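Local atomic coordinates of tyrosine recombinase XerH (Helicobacter pylori, PDB entry 5JK0), a protein that cuts and rejoins DNA as a site-specific tyrosine recombinase, takes part in chromosome segregation and may contribute to chromosome decatenation. Residues K142-Q145 and K150-I153; T13-L18 and N100-I105; V116-G119 and T125-N128. All blocks are in the same frame, centred on the assembly; numbering follows the deposited sequence.

Contact 1: residues K142-Q145 and K150-I153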
# COMPACT_ATOMS: atom_id res chain seq x y z
N LYS D 142 -9.71 -17.18 -24.04
CA LYS D 142 -9.85 -16.39 -25.25
C LYS D 142 -9.71 -17.22 -26.53
O LYS D 142 -9.91 -16.70 -27.63
CB LYS D 142 -8.82 -15.26 -25.27
CG LYS D 142 -8.98 -14.25 -24.14
CD LYS D 142 -7.77 -13.33 -24.06
CE LYS D 142 -7.86 -12.41 -22.85
NZ LYS D 142 -6.64 -11.57 -22.72
N GLN D 143 -9.35 -18.49 -26.39
CA GLN D 143 -9.10 -19.32 -27.56
C GLN D 143 -9.88 -20.63 -27.56
O GLN D 143 -9.69 -21.46 -28.45
CB GLN D 143 -7.60 -19.63 -27.68
CG GLN D 143 -6.71 -18.39 -27.78
CD GLN D 143 -7.02 -17.54 -29.00
OE1 GLN D 143 -7.51 -18.04 -30.02
NE2 GLN D 143 -6.73 -16.25 -28.91
N ASN D 144 -10.76 -20.83 -26.58
CA ASN D 144 -11.58 -22.03 -26.56
C ASN D 144 -13.03 -21.73 -26.93
O ASN D 144 -13.57 -20.69 -26.56
CB ASN D 144 -11.51 -22.72 -25.19
CG ASN D 144 -12.52 -22.18 -24.21
OD1 ASN D 144 -13.66 -22.66 -24.13
ND2 ASN D 144 -12.12 -21.18 -23.43
N GLN D 145 -13.65 -22.64 -27.68
CA GLN D 145 -15.06 -22.53 -28.04
C GLN D 145 -15.57 -23.84 -28.64
O GLN D 145 -14.81 -24.60 -29.24
CB GLN D 145 -15.28 -21.38 -29.03
CG GLN D 145 -14.70 -21.61 -30.41
CD GLN D 145 -15.05 -20.50 -31.37
OE1 GLN D 145 -15.40 -19.39 -30.96
NE2 GLN D 145 -14.96 -20.79 -32.67
N LYS D 150 -19.52 -20.92 -28.29
CA LYS D 150 -19.60 -20.58 -26.88
C LYS D 150 -18.40 -21.14 -26.12
O LYS D 150 -17.87 -22.19 -26.48
CB LYS D 150 -20.91 -21.08 -26.27
CG LYS D 150 -22.14 -20.35 -26.80
CD LYS D 150 -21.93 -18.85 -26.76
CE LYS D 150 -23.11 -18.09 -27.35
NZ LYS D 150 -24.34 -18.22 -26.51
N SER D 151 -17.99 -20.44 -25.07
CA SER D 151 -16.73 -20.74 -24.41
C SER D 151 -16.87 -21.02 -22.91
O SER D 151 -17.82 -20.57 -22.27
CB SER D 151 -15.75 -19.58 -24.61
OG SER D 151 -15.61 -19.25 -25.98
N TYR D 152 -15.91 -21.76 -22.37
CA TYR D 152 -15.79 -21.93 -20.92
C TYR D 152 -14.86 -20.86 -20.38
O TYR D 152 -13.81 -20.60 -20.95
CB TYR D 152 -15.27 -23.33 -20.58
CG TYR D 152 -15.15 -23.59 -19.09
CD1 TYR D 152 -16.22 -24.12 -18.38
CD2 TYR D 152 -13.98 -23.32 -18.40
CE1 TYR D 152 -16.13 -24.37 -17.02
CE2 TYR D 152 -13.87 -23.56 -17.04
CZ TYR D 152 -14.95 -24.08 -16.36
OH TYR D 152 -14.85 -24.32 -15.01
N ILE D 153 -15.25 -20.24 -19.27
CA ILE D 153 -14.47 -19.14 -18.70
C ILE D 153 -13.89 -19.50 -17.34
O ILE D 153 -14.63 -19.80 -16.40
CB ILE D 153 -15.31 -17.86 -18.57
CG1 ILE D 153 -15.99 -17.53 -19.90
CG2 ILE D 153 -14.44 -16.70 -18.10
CD1 ILE D 153 -15.03 -17.38 -21.06

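Contact 2: residues T13-L18 and N100-I105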
# COMPACT_ATOMS: atom_id res chain seq x y z
N THR D 13 -5.00 -34.60 -18.53
CA THR D 13 -3.59 -34.28 -18.42
C THR D 13 -2.98 -34.03 -19.80
O THR D 13 -2.19 -33.10 -19.98
CB THR D 13 -2.80 -35.41 -17.72
OG1 THR D 13 -3.30 -35.58 -16.39
CG2 THR D 13 -1.32 -35.08 -17.66
N GLU D 14 -3.38 -34.84 -20.78
CA GLU D 14 -2.91 -34.68 -22.15
C GLU D 14 -3.52 -33.43 -22.78
O GLU D 14 -2.88 -32.77 -23.60
CB GLU D 14 -3.24 -35.92 -22.98
N ASN D 15 -4.75 -33.12 -22.39
CA ASN D 15 -5.43 -31.93 -22.89
C ASN D 15 -4.79 -30.65 -22.36
O ASN D 15 -4.76 -29.63 -23.04
CB ASN D 15 -6.91 -31.97 -22.50
CG ASN D 15 -7.83 -31.85 -23.70
OD1 ASN D 15 -8.67 -32.71 -23.95
ND2 ASN D 15 -7.67 -30.77 -24.46
N LEU D 16 -4.27 -30.72 -21.13
CA LEU D 16 -3.57 -29.59 -20.54
C LEU D 16 -2.28 -29.31 -21.30
O LEU D 16 -1.94 -28.15 -21.56
CB LEU D 16 -3.27 -29.86 -19.06
CG LEU D 16 -2.49 -28.76 -18.32
CD1 LEU D 16 -3.26 -27.45 -18.33
CD2 LEU D 16 -2.18 -29.19 -16.89
N LEU D 17 -1.57 -30.37 -21.66
CA LEU D 17 -0.35 -30.26 -22.46
C LEU D 17 -0.64 -29.60 -23.80
O LEU D 17 0.19 -28.86 -24.34
CB LEU D 17 0.28 -31.63 -22.70
CG LEU D 17 1.36 -32.08 -21.71
CD1 LEU D 17 1.90 -33.45 -22.12
CD2 LEU D 17 2.48 -31.06 -21.64
N LEU D 18 -1.82 -29.88 -24.35
CA LEU D 18 -2.22 -29.35 -25.64
C LEU D 18 -2.34 -27.83 -25.60
O LEU D 18 -1.87 -27.14 -26.51
CB LEU D 18 -3.54 -29.98 -26.08
CG LEU D 18 -3.80 -30.09 -27.58
CD1 LEU D 18 -2.73 -30.94 -28.23
CD2 LEU D 18 -5.18 -30.68 -27.83
N ASN D 100 -11.30 -35.47 -13.21
CA ASN D 100 -11.23 -36.04 -14.55
C ASN D 100 -11.46 -35.03 -15.67
O ASN D 100 -11.63 -35.42 -16.83
CB ASN D 100 -12.24 -37.19 -14.67
CG ASN D 100 -11.93 -38.35 -13.75
OD1 ASN D 100 -10.76 -38.65 -13.48
ND2 ASN D 100 -12.97 -39.01 -13.25
N SER D 101 -11.46 -33.75 -15.34
CA SER D 101 -11.73 -32.71 -16.33
C SER D 101 -10.88 -31.46 -16.12
O SER D 101 -10.46 -31.17 -15.00
CB SER D 101 -13.21 -32.34 -16.31
OG SER D 101 -13.48 -31.25 -17.17
N LEU D 102 -10.64 -30.73 -17.20
CA LEU D 102 -9.92 -29.45 -17.12
C LEU D 102 -10.73 -28.43 -16.35
O LEU D 102 -10.18 -27.49 -15.78
CB LEU D 102 -9.61 -28.92 -18.52
CG LEU D 102 -8.49 -29.59 -19.31
CD1 LEU D 102 -8.31 -28.92 -20.66
CD2 LEU D 102 -7.18 -29.56 -18.52
N LYS D 103 -12.05 -28.61 -16.33
CA LYS D 103 -12.95 -27.70 -15.63
C LYS D 103 -12.79 -27.80 -14.11
O LYS D 103 -13.28 -26.93 -13.38
CB LYS D 103 -14.40 -27.98 -16.03
CG LYS D 103 -14.70 -27.71 -17.50
CD LYS D 103 -16.16 -28.00 -17.83
CE LYS D 103 -16.46 -27.72 -19.29
NZ LYS D 103 -17.87 -28.05 -19.65
N ASN D 104 -12.11 -28.84 -13.65
CA ASN D 104 -11.85 -29.01 -12.23
C ASN D 104 -10.76 -28.06 -11.74
O ASN D 104 -10.60 -27.84 -10.54
CB ASN D 104 -11.46 -30.45 -11.92
CG ASN D 104 -12.59 -31.43 -12.15
OD1 ASN D 104 -12.42 -32.45 -12.82
ND2 ASN D 104 -13.76 -31.12 -11.60
N ILE D 105 -10.01 -27.49 -12.68
CA ILE D 105 -8.96 -26.53 -12.35
C ILE D 105 -9.57 -25.19 -11.96
O ILE D 105 -10.23 -24.54 -12.77
CB ILE D 105 -7.99 -26.32 -13.52
CG1 ILE D 105 -7.32 -27.65 -13.90
CG2 ILE D 105 -6.95 -25.27 -13.17
CD1 ILE D 105 -6.31 -27.52 -15.02

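Contact 3: residues V116-G119 and T125-N128. With nucleotides of chain H.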
# COMPACT_ATOMS: atom_id res chain seq x y z
N VAL D 116 3.13 -24.88 -2.66
CA VAL D 116 4.02 -26.04 -2.65
C VAL D 116 5.28 -25.81 -3.47
O VAL D 116 6.40 -26.03 -2.99
CB VAL D 116 3.30 -27.30 -3.17
CG1 VAL D 116 4.29 -28.44 -3.36
CG2 VAL D 116 2.18 -27.71 -2.23
N TYR D 117 5.11 -25.37 -4.71
CA TYR D 117 6.22 -25.29 -5.66
C TYR D 117 7.07 -24.02 -5.55
O TYR D 117 8.06 -23.88 -6.26
CB TYR D 117 5.69 -25.43 -7.09
CG TYR D 117 5.51 -26.86 -7.54
CD1 TYR D 117 4.45 -27.63 -7.09
CD2 TYR D 117 6.42 -27.45 -8.42
CE1 TYR D 117 4.29 -28.94 -7.50
CE2 TYR D 117 6.27 -28.76 -8.84
CZ TYR D 117 5.20 -29.50 -8.37
OH TYR D 117 5.05 -30.81 -8.79
N THR D 118 6.69 -23.11 -4.66
CA THR D 118 7.47 -21.89 -4.46
C THR D 118 8.04 -21.82 -3.05
O THR D 118 8.57 -20.79 -2.64
CB THR D 118 6.65 -20.62 -4.72
OG1 THR D 118 5.56 -20.56 -3.78
CG2 THR D 118 6.10 -20.62 -6.14
N GLY D 119 7.93 -22.92 -2.31
CA GLY D 119 8.45 -22.99 -0.96
C GLY D 119 9.97 -22.86 -0.93
O GLY D 119 10.68 -23.70 -1.50
N THR D 125 10.30 -14.59 -7.56
CA THR D 125 10.04 -15.83 -8.28
C THR D 125 8.57 -16.22 -8.18
O THR D 125 7.97 -16.67 -9.16
CB THR D 125 10.91 -16.98 -7.73
OG1 THR D 125 12.30 -16.66 -7.92
CG2 THR D 125 10.60 -18.28 -8.45
N LYS D 126 8.00 -16.03 -7.00
CA LYS D 126 6.58 -16.30 -6.78
C LYS D 126 5.71 -15.46 -7.71
O LYS D 126 4.71 -15.94 -8.23
CB LYS D 126 6.20 -16.02 -5.32
CG LYS D 126 6.90 -16.90 -4.30
CD LYS D 126 6.64 -16.41 -2.88
CE LYS D 126 7.28 -17.31 -1.83
NZ LYS D 126 6.66 -18.66 -1.80
N LYS D 127 6.12 -14.21 -7.93
CA LYS D 127 5.37 -13.30 -8.79
C LYS D 127 5.41 -13.75 -10.25
O LYS D 127 4.41 -13.66 -10.96
CB LYS D 127 5.92 -11.88 -8.67
CG LYS D 127 5.73 -11.26 -7.30
CD LYS D 127 6.22 -9.83 -7.26
CE LYS D 127 5.99 -9.20 -5.90
NZ LYS D 127 6.43 -7.79 -5.86
N ASN D 128 6.57 -14.25 -10.68
CA ASN D 128 6.73 -14.74 -12.05
C ASN D 128 5.85 -15.96 -12.32
O ASN D 128 5.26 -16.09 -13.39
CB ASN D 128 8.19 -15.09 -12.32
CG ASN D 128 9.09 -13.87 -12.33
OD1 ASN D 128 8.63 -12.75 -12.55
ND2 ASN D 128 10.38 -14.08 -12.10
P DA H 10 15.22 -17.54 -6.17
OP1 DA H 10 15.76 -17.64 -4.80
OP2 DA H 10 13.79 -17.83 -6.42
O5' DA H 10 15.54 -16.08 -6.75
C5' DA H 10 16.89 -15.68 -6.94
C4' DA H 10 16.96 -14.31 -7.59
O4' DA H 10 16.67 -14.43 -9.01
C3' DA H 10 15.96 -13.28 -7.04
O3' DA H 10 16.64 -12.06 -6.77
C2' DA H 10 14.95 -13.12 -8.17
C1' DA H 10 15.84 -13.36 -9.38
N9 DA H 10 15.10 -13.73 -10.59
C8 DA H 10 14.11 -14.67 -10.70
N7 DA H 10 13.62 -14.78 -11.91
C5 DA H 10 14.33 -13.85 -12.64
C6 DA H 10 14.29 -13.47 -14.00
N6 DA H 10 13.45 -14.02 -14.89
N1 DA H 10 15.14 -12.50 -14.41
C2 DA H 10 15.97 -11.96 -13.52
N3 DA H 10 16.10 -12.23 -12.22
C4 DA H 10 15.25 -13.19 -11.84
P DA H 11 15.97 -10.96 -5.81
OP1 DA H 11 16.96 -9.88 -5.62
OP2 DA H 11 15.42 -11.66 -4.63
O5' DA H 11 14.73 -10.40 -6.65
C5' DA H 11 14.73 -9.07 -7.14
C4' DA H 11 15.55 -8.95 -8.42
O4' DA H 11 15.06 -9.91 -9.40
C3' DA H 11 15.50 -7.58 -9.09
O3' DA H 11 16.80 -7.14 -9.43
C2' DA H 11 14.64 -7.81 -10.33
C1' DA H 11 14.91 -9.27 -10.64
N9 DA H 11 13.81 -9.92 -11.36
C8 DA H 11 12.88 -10.77 -10.84
N7 DA H 11 12.01 -11.20 -11.72
C5 DA H 11 12.38 -10.57 -12.90
C6 DA H 11 11.85 -10.61 -14.20
N6 DA H 11 10.78 -11.33 -14.55
N1 DA H 11 12.47 -9.87 -15.15
C2 DA H 11 13.54 -9.14 -14.80
N3 DA H 11 14.13 -9.03 -13.61
C4 DA H 11 13.49 -9.78 -12.69

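Contact 1: residues K142-Q145 and K150-I153
Asn144 grips the backbone of Tyr152 with both ends of its carboxamide. OD1 takes Tyr152 N on a lone pair at 3.0 Å with an N-H...O angle of 164°, while ND2 gives a hydrogen to Tyr152 O at 3.1 Å. These paired bonds meet the Tyr152 backbone edge-on, nearly in the plane of the amide, and keep the group from turning. ND2 also bonds Ile140 O in the last turn of the preceding helix, which helps to fix its rotation. Immediately beside it, the hydroxyl of Ser151 donates to Asn144 O; the OG-O distance is 2.6 Å, and OG lies in the carbonyl plane. Gln145 CA adds a CA-H...O contact to Lys150 O at 3.2 Å, which completes the tight part. The looser side is that of the partly exposed Gln145 and Lys150 side chains: beyond CB, Gln145 meets nothing of 150-153, and Lys150 points away from 142-145 to pack on Lys150 of a second subunit. The result is a polar turn that folds the chain back after helix 123-143, with Trp19 of helix 12-30 lying against Asn144 and Gln143, and His4 of the N-terminal arm bonded to the backbones of Gln143 and Gln145.

Contact 2: residues T13-L18 and N100-I105
Leu102 CD1 lies to one face of the Asn15 amide, displaced toward its CB end: it stands 4.2 Å from Asn15 CG, well off the amide plane, and is nearest to Asn15 CB, at 3.8 Å. The oxygen end of the same amide is engaged elsewhere, since OD1 accepts from the backbone N of Leu9 and, weakly, from that of Glu8, tying the helix to the segment that leads into it. A second flat group, the amide of Asn104, bonds within its own segment, OD1 taking Ser101 N with the donor tilted 23° from the carbonyl plane, and its side chain also lies against Phe99. Both belong to the helical SAM-like, DNA-binding N-terminal part of the recombinase, where helix 12-30 meets the short 3-10 segment 102-104 that leads toward helix 107-117.

Apolar atoms carry the junction. The fork of Leu102 spreads over adjacent helix residues, with CD1 on Asn15 and CD2 4.0 Å from CB of Leu16. Its CG lies anti to its own carbonyl carbon (chi1 -75°), which directs the fork at the helix. Leu16 in turn reaches past it to Ile105, a looser meeting of methyl ends, and Phe87 of helix 74-93 lies against Ile105.

What presents Leu102 is a polar framework. The 3-10 bond from Ile105 N to Leu102 O measures 3.1 Å. Glu7 adds to this from the N-terminal arm: its OE1 is hydrogen-bonded to both the hydroxyl of Ser101 and the backbone N of Leu102, while Leu102 O is also bonded to Tyr154 OH. Ser101 OG closes an ST turn by accepting from Lys103 N at 3.1 Å, with an N-H...O angle of 161°.

Contact 3: residues V116-G119 and T125-N128
Lys126 reaches across the turn to Thr118, and its side chain can be followed outward atom by atom. From CB the chain runs extended, and CG is the first atom to touch, 3.8 Å from Thr118 CB and slightly farther from OG1. CE comes next, 3.8 Å from Thr118 O. A bend at the last torsion (chi4 -66°) then turns NZ back onto the threonine, where it donates to OG1 and to O of Thr118, each at 3.0 Å. The carbonyl is approached from above its plane, 63° out of it, so this bond does not use a lone pair. The ammonium has a third partner, Asn33 OD1 of the third subunit, and the Thr118 hydroxyl is also bonded to Leu114 O in the last turn of helix 107-117. A positive group at this carboxyl-terminal helix end would probably be electrostatically favourable.

Helices 107-117 and 123-143 follow one another in the helical core-binding domain, joined by a short connection, and the beginning of helix 123-143 faces DNA. One turn of that helix holds Thr125 and Asn128. The Asn128 amide reads the major-groove edge of DA11 of chain H: OD1 accepts from N6 at 3.3 Å, nearly straight at 160°, while ND2 gives a weak bond to N7. ND2 is also 3.3 Å from N7 of DA10 in the same strand. Thr125 OG1, bonded to Ser122 OG, faces OP2 of DA10; their modelled 2.4 Å separation is too short to be taken literally, although a hydroxyl-phosphate hydrogen bond is plausible there.

All three contacts lie in the N-terminal, DNA-binding part of the chain, away from the predicted catalytic residues such as Arg214 and Tyr345. Contacts 1 and 3 share helix 123-143 and mark its two ends, with centres about 28 Å apart: contact 3 at the start, where DNA is bound, and contact 1 just beyond the finish. Contact 2 lies to one side of that line, its centre about 14 Å from that of contact 1 and about 22 Å from that of contact 3. Contacts 1 and 2 touch through Tyr152 OH and Lys103 O, 3.5 Å apart in packing. From the bound DNA, the nearest atoms of contact 1 are about 6 Å away and those of contact 2 about 15 Å.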